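Local structure of phosphonate monoester hydrolase (Ruegeria pomeroyi, 4UPK) at residues Q93-H98 with F432-I437; R178-D183 with M206-D211. The protein is a hydrolase of the sulfatase family, within the alkaline phosphatase superfamily, built round a large mixed beta sheet and assembled from four chains. One frame throughout, in Å; residues are numbered along the deposited sequence.

Contact 1: residues Q93-H98 with F432-I437; sequences QYAMNH and FSELDI
E434 on strand 431-436 turns its carboxylate to the first turn of helix 95-98, where it meets the backbone N-H groups of M96 and, through water 1, A95. The carboxylate thus comes from a distant part of the chain to accept at the N-terminal turn, with Y94 at the N-cap position itself, beside a Met-aromatic and edge-to-face cluster. The strand belongs to the four-stranded antiparallel sheet in the C-terminal part of the chain, so the contact joins that sheet to a short helix of the sulfatase-family region.

Among the polar interactions, M96 N donates to E434 OE2 at 3.0 Å. The bond is bent, 136° at the hydrogen, and approaches on the syn side slightly out of the carboxylate plane. Water 1 takes the N-H of A95 at 3.1 Å from its N and donates to E434 OE2 at 2.8 Å, so one oxygen gathers both. The E434 side chain reaches this far because it runs extended beyond CG (chi2 -179°). The partial positive charge of the helix start probably favours a charged carboxylate here.

The aromatic part is a T-shaped stack: the edge of the F432 ring points at the face of the Y94 ring, centroids 5.5 Å apart and planes at 88°. Y94 CE1 and F432 CD2 approach to 3.8 Å. E390 ties the pair from outside, bonding through its two carboxylate oxygens to Y94 OH and F432 N.

Sulfur and apolar contacts complete the interface. M96 SD makes an oblique Met-aromatic contact with F432, 5.2 Å from the ring centroid, and M96 CE lies 4.1 Å from F432 CE2, while M96 also packs on M517 of the second subunit and on R513 of helix 499-515. The M96 and E434 side chains cross at about a right angle, and M96 CB lies 3.4 Å from E434 OE1.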
loop_
_atom_site.group_PDB
_atom_site.type_symbol
_atom_site.label_atom_id
_atom_site.label_comp_id
_atom_site.label_asym_id
_atom_site.label_seq_id
_atom_site.Cartn_x
_atom_site.Cartn_y
_atom_site.Cartn_z
ATOM N N GLN A 93 1.261 22.615 -6.123
ATOM C CA GLN A 93 1.855 22.940 -4.818
ATOM C C GLN A 93 3.169 23.692 -4.953
ATOM O O GLN A 93 3.903 23.489 -5.918
ATOM C CB GLN A 93 2.158 21.652 -4.017
ATOM C CG GLN A 93 0.992 20.716 -3.789
ATOM C CD GLN A 93 1.379 19.511 -2.966
ATOM O OE1 GLN A 93 2.369 19.498 -2.237
ATOM N NE2 GLN A 93 0.564 18.486 -3.011
ATOM N N TYR A 94 3.506 24.488 -3.938
ATOM C CA TYR A 94 4.794 25.168 -3.839
ATOM C C TYR A 94 5.859 24.075 -3.569
ATOM O O TYR A 94 5.524 23.032 -3.021
ATOM C CB TYR A 94 4.782 26.175 -2.670
ATOM C CG TYR A 94 3.917 27.395 -2.910
ATOM C CD1 TYR A 94 4.285 28.363 -3.840
ATOM C CD2 TYR A 94 2.787 27.638 -2.130
ATOM C CE1 TYR A 94 3.518 29.511 -4.030
ATOM C CE2 TYR A 94 1.995 28.766 -2.333
ATOM C CZ TYR A 94 2.365 29.704 -3.281
ATOM O OH TYR A 94 1.562 30.801 -3.494
ATOM N N ALA A 95 7.109 24.307 -3.976
ATOM C CA ALA A 95 8.234 23.409 -3.753
ATOM C C ALA A 95 8.406 23.123 -2.254
ATOM O O ALA A 95 8.877 22.036 -1.931
ATOM C CB ALA A 95 9.513 24.016 -4.333
ATOM N N MET A 96 8.028 24.090 -1.337
ATOM C CA MET A 96 8.100 23.920 0.130
ATOM C C MET A 96 7.152 22.822 0.604
ATOM O O MET A 96 7.361 22.232 1.650
ATOM C CB MET A 96 7.905 25.249 0.916
ATOM C CG MET A 96 6.584 25.966 0.680
ATOM S SD MET A 96 6.569 27.591 1.481
ATOM C CE MET A 96 4.989 28.184 0.938
ATOM N N ASN A 97 6.141 22.525 -0.205
ATOM C CA ASN A 97 5.161 21.492 0.065
ATOM C C ASN A 97 5.430 20.182 -0.695
ATOM O O ASN A 97 5.459 19.106 -0.064
ATOM C CB ASN A 97 3.748 22.034 -0.169
ATOM C CG ASN A 97 3.363 23.043 0.886
ATOM O OD1 ASN A 97 3.836 22.996 2.020
ATOM N ND2 ASN A 97 2.518 23.988 0.544
ATOM N N HIS A 98 5.656 20.265 -2.030
ATOM C CA HIS A 98 5.877 19.036 -2.815
ATOM C C HIS A 98 7.243 18.365 -2.536
ATOM O O HIS A 98 7.385 17.144 -2.639
ATOM C CB HIS A 98 5.551 19.226 -4.307
ATOM C CG HIS A 98 6.457 20.127 -5.092
ATOM N ND1 HIS A 98 7.806 19.891 -5.178
ATOM C CD2 HIS A 98 6.139 21.137 -5.935
ATOM C CE1 HIS A 98 8.280 20.776 -6.044
ATOM N NE2 HIS A 98 7.313 21.552 -6.521
ATOM N N PHE A 432 5.210 34.431 -5.398
ATOM C CA PHE A 432 6.226 33.774 -4.601
ATOM C C PHE A 432 6.962 32.659 -5.391
ATOM O O PHE A 432 6.321 31.778 -5.981
ATOM C CB PHE A 432 5.540 33.214 -3.328
ATOM C CG PHE A 432 6.440 32.490 -2.367
ATOM C CD1 PHE A 432 7.138 33.187 -1.385
ATOM C CD2 PHE A 432 6.554 31.107 -2.409
ATOM C CE1 PHE A 432 7.937 32.516 -0.472
ATOM C CE2 PHE A 432 7.347 30.437 -1.495
ATOM C CZ PHE A 432 8.050 31.145 -0.545
ATOM N N SER A 433 8.295 32.681 -5.349
ATOM C CA SER A 433 9.139 31.671 -5.996
ATOM C C SER A 433 10.192 31.135 -5.036
ATOM O O SER A 433 10.568 31.814 -4.099
ATOM C CB SER A 433 9.807 32.220 -7.261
ATOM O OG SER A 433 8.830 32.687 -8.171
ATOM N N GLU A 434 10.659 29.918 -5.274
ATOM C CA GLU A 434 11.676 29.255 -4.469
ATOM C C GLU A 434 12.773 28.640 -5.348
ATOM O O GLU A 434 12.538 28.281 -6.508
ATOM C CB GLU A 434 11.057 28.148 -3.600
ATOM C CG GLU A 434 10.165 28.637 -2.479
ATOM C CD GLU A 434 9.598 27.503 -1.653
ATOM O OE1 GLU A 434 10.311 27.004 -0.754
ATOM O OE2 GLU A 434 8.507 27.009 -2.007
ATOM N N LEU A 435 13.965 28.484 -4.771
ATOM C CA LEU A 435 15.100 27.858 -5.448
ATOM C C LEU A 435 15.894 27.122 -4.397
ATOM O O LEU A 435 15.763 27.417 -3.215
ATOM C CB LEU A 435 15.968 28.940 -6.159
ATOM C CG LEU A 435 17.014 28.474 -7.186
ATOM C CD1 LEU A 435 16.367 28.081 -8.511
ATOM C CD2 LEU A 435 18.041 29.578 -7.448
ATOM N N ASP A 436 16.642 26.104 -4.810
ATOM C CA ASP A 436 17.500 25.370 -3.899
ATOM C C ASP A 436 18.877 25.356 -4.528
ATOM O O ASP A 436 19.038 24.851 -5.651
ATOM C CB ASP A 436 16.991 23.946 -3.578
ATOM C CG ASP A 436 17.729 23.341 -2.392
ATOM O OD1 ASP A 436 18.927 23.042 -2.531
ATOM O OD2 ASP A 436 17.141 23.275 -1.300
ATOM N N ILE A 437 19.852 25.980 -3.820
ATOM C CA ILE A 437 21.246 26.131 -4.240
ATOM C C ILE A 437 22.206 25.133 -3.563
ATOM O O ILE A 437 23.401 25.406 -3.442
ATOM C CB ILE A 437 21.734 27.619 -4.264
ATOM C CG1 ILE A 437 21.678 28.286 -2.883
ATOM C CG2 ILE A 437 20.978 28.420 -5.333
ATOM C CD1 ILE A 437 22.431 29.511 -2.765
HETATM O O HOH W 1 7.352 27.324 -4.584
#

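Contact 2: residues R178-D183 with M206-D211; sequences RGYAFD and MYRAED
Y180 lies along segment 206-211 and meets it from CB to hydroxyl. Its CG stands anti to the carbonyl carbon (chi1 -69°), which directs the ring toward the facing segment. CB touches M206 CE at 3.9 Å. M206 SD lies obliquely off the Y180 ring, 5.4 Å from its centroid, and 5.3 Å from that of F182, two Met-aromatic contacts. Farther out, CE1 nears M206 O at 3.4 Å, and CZ has Y207 CB at 4.1 Å, placed over one ring face and offset toward the rim.

At the tip, OH works both ways. It donates to the anti lone pair of D211 OD2, at 2.7 Å, with the ring and carboxylate planes 79° apart, and accepts from R208 N at 3.1 Å along a nearly straight path (179°). The other carboxylate oxygen, D211 OD1, accepts from water 2 at 2.8 Å and forms a long salt bridge with R178 NH1.

Both segments belong to the long connection between helices 169-177 and 213-224. G179 closes the first helix with a Schellman motif, and that helix backs the contact: L175 touches Y180 and F182, while W171 NE1 bonds to D211 O.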
loop_
_atom_site.group_PDB
_atom_site.type_symbol
_atom_site.label_atom_id
_atom_site.label_comp_id
_atom_site.label_asym_id
_atom_site.label_seq_id
_atom_site.Cartn_x
_atom_site.Cartn_y
_atom_site.Cartn_z
ATOM N N ARG A 178 15.873 7.543 -41.401
ATOM C CA ARG A 178 15.869 8.531 -42.467
ATOM C C ARG A 178 17.260 8.634 -43.063
ATOM O O ARG A 178 17.452 9.309 -44.078
ATOM C CB ARG A 178 15.340 9.882 -41.980
ATOM C CG ARG A 178 13.840 9.844 -41.692
ATOM C CD ARG A 178 13.050 10.846 -42.501
ATOM N NE ARG A 178 12.495 10.242 -43.708
ATOM C CZ ARG A 178 11.587 10.815 -44.493
ATOM N NH1 ARG A 178 11.111 12.021 -44.202
ATOM N NH2 ARG A 178 11.141 10.183 -45.570
ATOM N N GLY A 179 18.204 7.925 -42.451
ATOM C CA GLY A 179 19.565 7.795 -42.942
ATOM C C GLY A 179 20.576 8.816 -42.478
ATOM O O GLY A 179 21.587 9.030 -43.162
ATOM N N TYR A 180 20.346 9.428 -41.306
ATOM C CA TYR A 180 21.303 10.373 -40.752
ATOM C C TYR A 180 22.464 9.612 -40.102
ATOM O O TYR A 180 22.254 8.587 -39.457
ATOM C CB TYR A 180 20.649 11.354 -39.775
ATOM C CG TYR A 180 19.707 12.339 -40.431
ATOM C CD1 TYR A 180 20.192 13.470 -41.083
ATOM C CD2 TYR A 180 18.328 12.174 -40.352
ATOM C CE1 TYR A 180 19.328 14.390 -41.672
ATOM C CE2 TYR A 180 17.452 13.103 -40.917
ATOM C CZ TYR A 180 17.958 14.205 -41.581
ATOM O OH TYR A 180 17.093 15.115 -42.130
ATOM N N ALA A 181 23.684 10.088 -40.314
ATOM C CA ALA A 181 24.864 9.420 -39.799
ATOM C C ALA A 181 25.278 10.033 -38.481
ATOM O O ALA A 181 25.592 11.224 -38.433
ATOM C CB ALA A 181 26.000 9.503 -40.820
ATOM N N PHE A 182 25.230 9.239 -37.399
ATOM C CA PHE A 182 25.643 9.653 -36.051
ATOM C C PHE A 182 25.973 8.435 -35.204
ATOM O O PHE A 182 25.166 7.513 -35.099
ATOM C CB PHE A 182 24.636 10.610 -35.360
ATOM C CG PHE A 182 23.266 10.056 -35.040
ATOM C CD1 PHE A 182 22.270 9.999 -36.020
ATOM C CD2 PHE A 182 22.957 9.615 -33.754
ATOM C CE1 PHE A 182 21.006 9.477 -35.726
ATOM C CE2 PHE A 182 21.680 9.132 -33.450
ATOM C CZ PHE A 182 20.714 9.059 -34.439
ATOM N N ASP A 183 27.185 8.403 -34.657
ATOM C CA ASP A 183 27.643 7.285 -33.830
ATOM C C ASP A 183 27.355 7.499 -32.343
ATOM O O ASP A 183 27.456 6.558 -31.560
ATOM C CB ASP A 183 29.128 6.994 -34.096
ATOM C CG ASP A 183 29.360 6.353 -35.450
ATOM O OD1 ASP A 183 29.486 7.100 -36.449
ATOM O OD2 ASP A 183 29.369 5.106 -35.522
ATOM N N MET A 206 22.212 19.229 -38.191
ATOM C CA MET A 206 22.500 18.014 -38.982
ATOM C C MET A 206 21.223 17.537 -39.710
ATOM O O MET A 206 21.279 17.084 -40.851
ATOM C CB MET A 206 23.042 16.900 -38.036
ATOM C CG MET A 206 23.039 15.461 -38.623
ATOM S SD MET A 206 22.795 14.126 -37.382
ATOM C CE MET A 206 21.031 14.240 -37.139
ATOM N N TYR A 207 20.078 17.649 -39.024
ATOM C CA TYR A 207 18.757 17.246 -39.510
ATOM C C TYR A 207 18.019 18.399 -40.200
ATOM O O TYR A 207 18.165 19.564 -39.809
ATOM C CB TYR A 207 17.909 16.652 -38.351
ATOM C CG TYR A 207 17.982 17.460 -37.071
ATOM C CD1 TYR A 207 17.135 18.549 -36.859
ATOM C CD2 TYR A 207 18.907 17.147 -36.076
ATOM C CE1 TYR A 207 17.209 19.306 -35.687
ATOM C CE2 TYR A 207 19.015 17.921 -34.920
ATOM C CZ TYR A 207 18.158 18.993 -34.724
ATOM O OH TYR A 207 18.255 19.734 -33.572
ATOM N N ARG A 208 17.224 18.065 -41.217
ATOM C CA ARG A 208 16.383 19.036 -41.936
ATOM C C ARG A 208 15.230 19.418 -40.999
ATOM O O ARG A 208 14.965 18.680 -40.042
ATOM C CB ARG A 208 15.836 18.450 -43.255
ATOM C CG ARG A 208 16.936 18.111 -44.254
ATOM C CD ARG A 208 16.429 17.335 -45.461
ATOM N NE ARG A 208 15.662 18.192 -46.361
ATOM C CZ ARG A 208 14.583 17.810 -47.038
ATOM N NH1 ARG A 208 14.133 16.563 -46.939
ATOM N NH2 ARG A 208 13.939 18.675 -47.812
ATOM N N ALA A 209 14.577 20.570 -41.247
ATOM C CA ALA A 209 13.457 21.074 -40.446
ATOM C C ALA A 209 12.326 20.053 -40.279
ATOM O O ALA A 209 11.822 19.898 -39.174
ATOM C CB ALA A 209 12.915 22.369 -41.037
ATOM N N GLU A 210 11.965 19.320 -41.354
ATOM C CA GLU A 210 10.912 18.311 -41.300
ATOM C C GLU A 210 11.303 17.085 -40.462
ATOM O O GLU A 210 10.427 16.274 -40.140
ATOM C CB GLU A 210 10.453 17.898 -42.722
ATOM C CG GLU A 210 11.579 17.457 -43.635
ATOM C CD GLU A 210 12.038 18.527 -44.609
ATOM O OE1 GLU A 210 12.677 19.516 -44.176
ATOM O OE2 GLU A 210 11.759 18.369 -45.820
ATOM N N ASP A 211 12.601 16.954 -40.108
ATOM C CA ASP A 211 13.119 15.847 -39.303
ATOM C C ASP A 211 13.557 16.268 -37.882
ATOM O O ASP A 211 14.155 15.470 -37.154
ATOM C CB ASP A 211 14.253 15.129 -40.056
ATOM C CG ASP A 211 13.777 14.450 -41.319
ATOM O OD1 ASP A 211 12.673 13.867 -41.300
ATOM O OD2 ASP A 211 14.510 14.479 -42.313
HETATM O O HOH W 2 9.929 13.509 -41.539
#

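In the fold
Contact 1 is the core contact: all its touching residues are buried, and its centre is about 13 Å from the centre of the chain. The centre of contact 2 lies about 28 Å from that point, on the opposite side, and the contact is only partly buried. They share no element, since one pairs a helix start with a sheet strand, the other two segments of a single interhelical connection. Along the chain contact 2 is nested within the loop that contact 1 closes, though their nearest atoms stay about 26 Å apart. Each combines a carboxylate with Met-aromatic contact. In the core the acid takes one backbone N-H directly and a second through a water; near the surface it takes a phenol hydroxyl, with an arginine beside it.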